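PDB 3UMV: deoxyribodipyrimidine photo-lyase, which uses light energy, through its bound FAD, to split cyclobutane pyrimidine dimers in ultraviolet-damaged DNA back into separate pyrimidines. Local coordinates for residues 85-95 with 229-239. Sequence-based numbering, arbitrary orientation.
Sequences ARRRQLGFLLR and VCSEAENVPEI
In the Rossmann-like alpha/beta domain of this class II photolyase, the N-terminal end of helix 87-106 is wrapped by the chain that leaves helix 222-231 and runs on toward the FAD-binding helical part. Arg87 N, in the first turn, donates to Glu234 O at 3.1 Å, so the incoming chain supplies an acceptor to an amide that no preceding helical turn can serve. Arg88 reaches the same chain with its side chain: the bend at chi3 (-69°) turns NE onto Pro237 O, 2.7 Å away and nearly in line with the carbonyl, while Val236 CG1 sits over the centre of the guanidinium face. Its NH1 and NH2 go on to the carbonyls of Tyr424 and Val386, so one buried arginine ties the connection to the helical region. Replacing Arg88 with a leucine would probably leave these three carbonyls without their charged donor and the Val236 methyl without the flat face it packs on. On the other side of the helix, Leu90 CD1 presses closely on Ala233 CB at 3.5 Å, and Val229 CG1 fills in between Leu90 and Leu94. Gly91 suits its place because a side chain there would run into the Glu238 carboxylate; its bare CA instead lies 3.9 Å from Cys230 SG. Arg86 NE, from the N-cap residue, forms a salt bridge with Glu234 OE1, reaching it from above the carboxylate plane, while Glu234 OE2 pairs with Lys423. Arg87 lays its guanidinium face over Cys230 CB, and a water links its NH1 to Glu238 OE1. One helical turn past Gly91, Arg95 presents NE and NH2 to the two oxygens of that carboxylate, the two planes only 4° apart: NE meets OE2 of Glu238 at 2.7 Å and NH2 meets OE1 at 3.0 Å, both on syn lone pairs.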
ATOM      1  N   ALA A  85      -5.351  10.667   5.852  1.00 18.75           N
ATOM      2  CA  ALA A  85      -6.190  10.362   4.705  1.00 17.85           C
ATOM      3  C   ALA A  85      -7.144  11.525   4.432  1.00 14.08           C
ATOM      4  O   ALA A  85      -7.668  12.148   5.363  1.00 18.51           O
ATOM      5  CB  ALA A  85      -6.973   9.081   4.948  1.00 17.48           C
ATOM      6  N   ARG A  86      -7.340  11.812   3.151  1.00 16.94           N
ATOM      7  CA  ARG A  86      -8.217  12.883   2.700  1.00 18.06           C
ATOM      8  C   ARG A  86      -9.460  12.251   2.088  1.00 19.92           C
ATOM      9  O   ARG A  86      -9.560  11.029   2.005  1.00 20.74           O
ATOM     10  CB  ARG A  86      -7.521  13.751   1.646  1.00 19.26           C
ATOM     11  CG  ARG A  86      -6.112  14.240   1.988  1.00 25.24           C
ATOM     12  CD  ARG A  86      -6.047  14.893   3.345  1.00 22.52           C
ATOM     13  NE  ARG A  86      -4.986  15.903   3.436  1.00 26.22           N
ATOM     14  CZ  ARG A  86      -3.681  15.632   3.504  1.00 26.46           C
ATOM     15  NH1 ARG A  86      -3.253  14.382   3.469  1.00 24.26           N
ATOM     16  NH2 ARG A  86      -2.798  16.619   3.602  1.00 25.65           N
ATOM     17  N   ARG A  87     -10.395  13.083   1.640  1.00 19.18           N
ATOM     18  CA  ARG A  87     -11.636  12.591   1.043  1.00 20.44           C
ATOM     19  C   ARG A  87     -11.383  11.503   0.012  1.00 16.10           C
ATOM     20  O   ARG A  87     -12.047  10.467   0.024  1.00 16.65           O
ATOM     21  CB  ARG A  87     -12.408  13.735   0.383  1.00 22.04           C
ATOM     22  CG  ARG A  87     -13.509  13.267  -0.543  1.00 24.78           C
ATOM     23  CD  ARG A  87     -14.328  14.445  -1.094  1.00 20.58           C
ATOM     24  NE  ARG A  87     -14.996  15.197  -0.041  1.00 26.09           N
ATOM     25  CZ  ARG A  87     -16.236  14.943   0.381  1.00 32.03           C
ATOM     26  NH1 ARG A  87     -16.934  13.953  -0.165  1.00 36.25           N
ATOM     27  NH2 ARG A  87     -16.777  15.667   1.349  1.00 33.99           N
ATOM     28  N   ARG A  88     -10.438  11.767  -0.888  1.00 15.58           N
ATOM     29  CA  ARG A  88     -10.064  10.848  -1.962  1.00 20.09           C
ATOM     30  C   ARG A  88      -9.786   9.442  -1.468  1.00 20.51           C
ATOM     31  O   ARG A  88     -10.282   8.473  -2.038  1.00 21.53           O
ATOM     32  CB  ARG A  88      -8.822  11.370  -2.698  1.00 17.27           C
ATOM     33  CG  ARG A  88      -8.247  10.403  -3.743  1.00 19.44           C
ATOM     34  CD  ARG A  88      -7.203  11.086  -4.638  1.00 14.98           C
ATOM     35  NE  ARG A  88      -7.825  12.080  -5.510  1.00 16.55           N
ATOM     36  CZ  ARG A  88      -7.170  12.999  -6.210  1.00 15.92           C
ATOM     37  NH1 ARG A  88      -5.854  13.078  -6.167  1.00 16.25           N
ATOM     38  NH2 ARG A  88      -7.849  13.849  -6.967  1.00 16.45           N
ATOM     39  N   GLN A  89      -8.967   9.328  -0.431  1.00 20.59           N
ATOM     40  CA  GLN A  89      -8.585   8.016   0.080  1.00 17.37           C
ATOM     41  C   GLN A  89      -9.641   7.400   0.985  1.00 16.60           C
ATOM     42  O   GLN A  89      -9.851   6.177   0.963  1.00 16.64           O
ATOM     43  CB  GLN A  89      -7.241   8.081   0.807  1.00 15.57           C
ATOM     44  CG  GLN A  89      -6.068   8.500  -0.089  1.00 14.08           C
ATOM     45  CD  GLN A  89      -5.964  10.012  -0.257  1.00 17.50           C
ATOM     46  OE1 GLN A  89      -6.672  10.785   0.414  1.00 15.49           O
ATOM     47  NE2 GLN A  89      -5.088  10.445  -1.165  1.00 15.35           N
ATOM     48  N   LEU A  90     -10.294   8.244   1.784  1.00 13.69           N
ATOM     49  CA  LEU A  90     -11.352   7.780   2.672  1.00 15.65           C
ATOM     50  C   LEU A  90     -12.559   7.266   1.883  1.00 18.20           C
ATOM     51  O   LEU A  90     -13.174   6.247   2.236  1.00 16.45           O
ATOM     52  CB  LEU A  90     -11.750   8.903   3.630  1.00 16.83           C
ATOM     53  CG  LEU A  90     -10.687   9.249   4.674  1.00 16.45           C
ATOM     54  CD1 LEU A  90     -11.040  10.539   5.411  1.00 21.01           C
ATOM     55  CD2 LEU A  90     -10.527   8.119   5.646  1.00 16.20           C
ATOM     56  N   GLY A  91     -12.885   7.956   0.792  1.00 18.75           N
ATOM     57  CA  GLY A  91     -14.039   7.573   0.006  1.00 19.72           C
ATOM     58  C   GLY A  91     -13.816   6.216  -0.633  1.00 20.18           C
ATOM     59  O   GLY A  91     -14.706   5.367  -0.641  1.00 19.13           O
ATOM     60  N   PHE A  92     -12.618   6.015  -1.163  1.00 15.92           N
ATOM     61  CA  PHE A  92     -12.243   4.750  -1.798  1.00 14.47           C
ATOM     62  C   PHE A  92     -12.270   3.593  -0.787  1.00 18.43           C
ATOM     63  O   PHE A  92     -12.788   2.508  -1.074  1.00 15.74           O
ATOM     64  CB  PHE A  92     -10.850   4.871  -2.426  1.00 14.37           C
ATOM     65  CG  PHE A  92     -10.567   3.853  -3.512  1.00 16.64           C
ATOM     66  CD1 PHE A  92     -10.951   4.095  -4.822  1.00 18.15           C
ATOM     67  CD2 PHE A  92      -9.894   2.663  -3.220  1.00 14.82           C
ATOM     68  CE1 PHE A  92     -10.695   3.169  -5.823  1.00 14.62           C
ATOM     69  CE2 PHE A  92      -9.621   1.744  -4.205  1.00 13.15           C
ATOM     70  CZ  PHE A  92     -10.017   1.990  -5.519  1.00 16.84           C
ATOM     71  N   LEU A  93     -11.693   3.815   0.391  1.00 17.84           N
ATOM     72  CA  LEU A  93     -11.651   2.776   1.409  1.00 16.36           C
ATOM     73  C   LEU A  93     -13.074   2.416   1.821  1.00 15.52           C
ATOM     74  O   LEU A  93     -13.438   1.242   1.854  1.00 18.34           O
ATOM     75  CB  LEU A  93     -10.851   3.243   2.634  1.00 15.14           C
ATOM     76  CG  LEU A  93     -10.746   2.266   3.813  1.00 19.18           C
ATOM     77  CD1 LEU A  93      -9.535   2.620   4.638  1.00 20.40           C
ATOM     78  CD2 LEU A  93     -12.005   2.281   4.670  1.00 21.63           C
ATOM     79  N   LEU A  94     -13.878   3.422   2.136  1.00 16.26           N
ATOM     80  CA  LEU A  94     -15.213   3.142   2.667  1.00 17.56           C
ATOM     81  C   LEU A  94     -16.160   2.533   1.638  1.00 19.20           C
ATOM     82  O   LEU A  94     -16.962   1.657   1.975  1.00 20.38           O
ATOM     83  CB  LEU A  94     -15.838   4.385   3.311  1.00 20.63           C
ATOM     84  CG  LEU A  94     -15.212   4.788   4.648  1.00 21.50           C
ATOM     85  CD1 LEU A  94     -15.668   6.194   5.008  1.00 21.73           C
ATOM     86  CD2 LEU A  94     -15.571   3.794   5.758  1.00 24.06           C
ATOM     87  N   ARG A  95     -16.107   3.010   0.396  1.00 15.25           N
ATOM     88  CA  ARG A  95     -16.947   2.406  -0.632  1.00 17.99           C
ATOM     89  C   ARG A  95     -16.515   0.958  -0.879  1.00 18.46           C
ATOM     90  O   ARG A  95     -17.349   0.101  -1.145  1.00 21.07           O
ATOM     91  CB  ARG A  95     -16.923   3.235  -1.923  1.00 21.51           C
ATOM     92  CG  ARG A  95     -17.380   4.668  -1.708  1.00 24.08           C
ATOM     93  CD  ARG A  95     -17.644   5.403  -3.017  1.00 27.80           C
ATOM     94  NE  ARG A  95     -17.854   6.827  -2.774  1.00 29.58           N
ATOM     95  CZ  ARG A  95     -19.008   7.366  -2.382  1.00 30.26           C
ATOM     96  NH1 ARG A  95     -20.082   6.609  -2.196  1.00 29.49           N
ATOM     97  NH2 ARG A  95     -19.086   8.674  -2.175  1.00 31.61           N
ATOM     98  N   VAL A 229     -17.639  11.158   7.270  1.00 25.89           N
ATOM     99  CA  VAL A 229     -16.191  10.985   7.302  1.00 21.82           C
ATOM    100  C   VAL A 229     -15.495  11.851   6.254  1.00 25.89           C
ATOM    101  O   VAL A 229     -14.521  12.539   6.560  1.00 30.22           O
ATOM    102  CB  VAL A 229     -15.795   9.497   7.153  1.00 23.85           C
ATOM    103  CG1 VAL A 229     -14.311   9.357   6.867  1.00 25.69           C
ATOM    104  CG2 VAL A 229     -16.159   8.732   8.410  1.00 28.63           C
ATOM    105  N   CYS A 230     -15.990  11.831   5.021  1.00 24.69           N
ATOM    106  CA  CYS A 230     -15.329  12.576   3.958  1.00 25.74           C
ATOM    107  C   CYS A 230     -15.435  14.090   4.177  1.00 28.74           C
ATOM    108  O   CYS A 230     -14.509  14.825   3.842  1.00 31.86           O
ATOM    109  CB  CYS A 230     -15.879  12.200   2.582  1.00 25.00           C
ATOM    110  SG  CYS A 230     -15.547  10.498   2.072  1.00 28.16           S
ATOM    111  N   SER A 231     -16.553  14.560   4.730  1.00 27.90           N
ATOM    112  CA  SER A 231     -16.696  15.990   4.990  1.00 27.38           C
ATOM    113  C   SER A 231     -15.830  16.459   6.163  1.00 31.23           C
ATOM    114  O   SER A 231     -15.589  17.658   6.327  1.00 33.81           O
ATOM    115  CB  SER A 231     -18.166  16.395   5.190  1.00 28.45           C
ATOM    116  OG  SER A 231     -18.653  15.994   6.461  1.00 29.73           O
ATOM    117  N   GLU A 232     -15.352  15.513   6.968  1.00 28.45           N
ATOM    118  CA  GLU A 232     -14.411  15.823   8.041  1.00 30.86           C
ATOM    119  C   GLU A 232     -12.973  15.893   7.543  1.00 32.78           C
ATOM    120  O   GLU A 232     -12.084  16.344   8.264  1.00 33.67           O
ATOM    121  CB  GLU A 232     -14.485  14.772   9.140  1.00 33.30           C
ATOM    122  CG  GLU A 232     -15.704  14.869  10.022  1.00 35.31           C
ATOM    123  CD  GLU A 232     -15.752  13.741  11.029  1.00 36.28           C
ATOM    124  OE1 GLU A 232     -14.721  13.052  11.178  1.00 33.95           O
ATOM    125  OE2 GLU A 232     -16.810  13.537  11.667  1.00 37.66           O
ATOM    126  N   ALA A 233     -12.741  15.419   6.323  1.00 31.43           N
ATOM    127  CA  ALA A 233     -11.398  15.400   5.760  1.00 30.87           C
ATOM    128  C   ALA A 233     -11.216  16.470   4.687  1.00 27.22           C
ATOM    129  O   ALA A 233     -12.183  17.037   4.179  1.00 29.60           O
ATOM    130  CB  ALA A 233     -11.079  14.015   5.194  1.00 30.19           C
ATOM    131  N   GLU A 234      -9.971  16.756   4.344  1.00 23.88           N
ATOM    132  CA  GLU A 234      -9.713  17.761   3.340  1.00 20.16           C
ATOM    133  C   GLU A 234     -10.304  17.324   2.004  1.00 18.84           C
ATOM    134  O   GLU A 234     -10.302  16.140   1.658  1.00 19.43           O
ATOM    135  CB  GLU A 234      -8.217  18.034   3.227  1.00 29.67           C
ATOM    136  CG  GLU A 234      -7.898  19.423   2.749  1.00 38.86           C
ATOM    137  CD  GLU A 234      -6.412  19.636   2.541  1.00 44.15           C
ATOM    138  OE1 GLU A 234      -5.615  19.031   3.293  1.00 38.86           O
ATOM    139  OE2 GLU A 234      -6.051  20.410   1.622  1.00 49.19           O
ATOM    140  N   ASN A 235     -10.811  18.288   1.249  1.00 23.77           N
ATOM    141  CA  ASN A 235     -11.550  17.975   0.034  1.00 26.80           C
ATOM    142  C   ASN A 235     -10.713  17.691  -1.217  1.00 26.38           C
ATOM    143  O   ASN A 235     -10.866  18.372  -2.229  1.00 29.65           O
ATOM    144  CB  ASN A 235     -12.580  19.081  -0.243  1.00 29.62           C
ATOM    145  CG  ASN A 235     -13.493  18.752  -1.406  1.00 33.64           C
ATOM    146  OD1 ASN A 235     -13.570  17.604  -1.845  1.00 33.60           O
ATOM    147  ND2 ASN A 235     -14.192  19.759  -1.911  1.00 41.42           N
ATOM    148  N   VAL A 236      -9.833  16.686  -1.153  1.00 15.76           N
ATOM    149  CA  VAL A 236      -9.223  16.143  -2.353  1.00 17.76           C
ATOM    150  C   VAL A 236     -10.232  15.175  -2.969  1.00 22.22           C
ATOM    151  O   VAL A 236     -10.616  14.192  -2.336  1.00 22.49           O
ATOM    152  CB  VAL A 236      -7.909  15.394  -2.014  1.00 16.89           C
ATOM    153  CG1 VAL A 236      -7.276  14.857  -3.274  1.00 17.88           C
ATOM    154  CG2 VAL A 236      -6.953  16.312  -1.281  1.00 16.06           C
ATOM    155  N   PRO A 237     -10.686  15.457  -4.199  1.00 22.52           N
ATOM    156  CA  PRO A 237     -11.835  14.741  -4.768  1.00 23.89           C
ATOM    157  C   PRO A 237     -11.581  13.260  -5.011  1.00 20.76           C
ATOM    158  O   PRO A 237     -10.457  12.853  -5.337  1.00 23.32           O
ATOM    159  CB  PRO A 237     -12.055  15.436  -6.114  1.00 22.98           C
ATOM    160  CG  PRO A 237     -11.332  16.721  -6.020  1.00 24.21           C
ATOM    161  CD  PRO A 237     -10.171  16.482  -5.117  1.00 22.67           C
ATOM    162  N   GLU A 238     -12.631  12.464  -4.857  1.00 20.47           N
ATOM    163  CA  GLU A 238     -12.564  11.040  -5.147  1.00 21.84           C
ATOM    164  C   GLU A 238     -12.205  10.829  -6.618  1.00 25.62           C
ATOM    165  O   GLU A 238     -12.570  11.639  -7.468  1.00 22.49           O
ATOM    166  CB  GLU A 238     -13.905  10.365  -4.841  1.00 24.11           C
ATOM    167  CG  GLU A 238     -14.143  10.113  -3.359  1.00 23.06           C
ATOM    168  CD  GLU A 238     -15.454   9.397  -3.091  1.00 26.12           C
ATOM    169  OE1 GLU A 238     -16.412  10.059  -2.654  1.00 29.54           O
ATOM    170  OE2 GLU A 238     -15.532   8.170  -3.314  1.00 27.43           O
ATOM    171  N   ILE A 239     -11.487   9.751  -6.918  1.00 25.18           N
ATOM    172  CA  ILE A 239     -11.211   9.416  -8.309  1.00 28.46           C
ATOM    173  C   ILE A 239     -12.463   8.825  -8.954  1.00 28.00           C
ATOM    174  O   ILE A 239     -13.290   8.205  -8.281  1.00 27.62           O
ATOM    175  CB  ILE A 239     -10.029   8.433  -8.475  1.00 29.32           C
ATOM    176  CG1 ILE A 239     -10.350   7.087  -7.837  1.00 32.46           C
ATOM    177  CG2 ILE A 239      -8.735   9.020  -7.906  1.00 23.70           C
ATOM    178  CD1 ILE A 239      -9.225   6.093  -7.956  1.00 34.24           C
TER
HETATM  179  O   HOH W   1      -7.981  15.526   5.775  1.00 39.30           O
HETATM  180  O   HOH W   2      -2.870  19.632   3.192  1.00 37.14           O
HETATM  181  O   HOH W   3     -14.342  17.016   2.058  1.00 31.84           O
HETATM  182  O   HOH W   4     -17.063  12.459  -2.554  1.00 34.27           O
HETATM  183  O   HOH W   5     -11.370   7.961  -4.464  1.00 22.96           O
HETATM  184  O   HOH W   6     -10.436  12.893  -8.429  1.00 36.03           O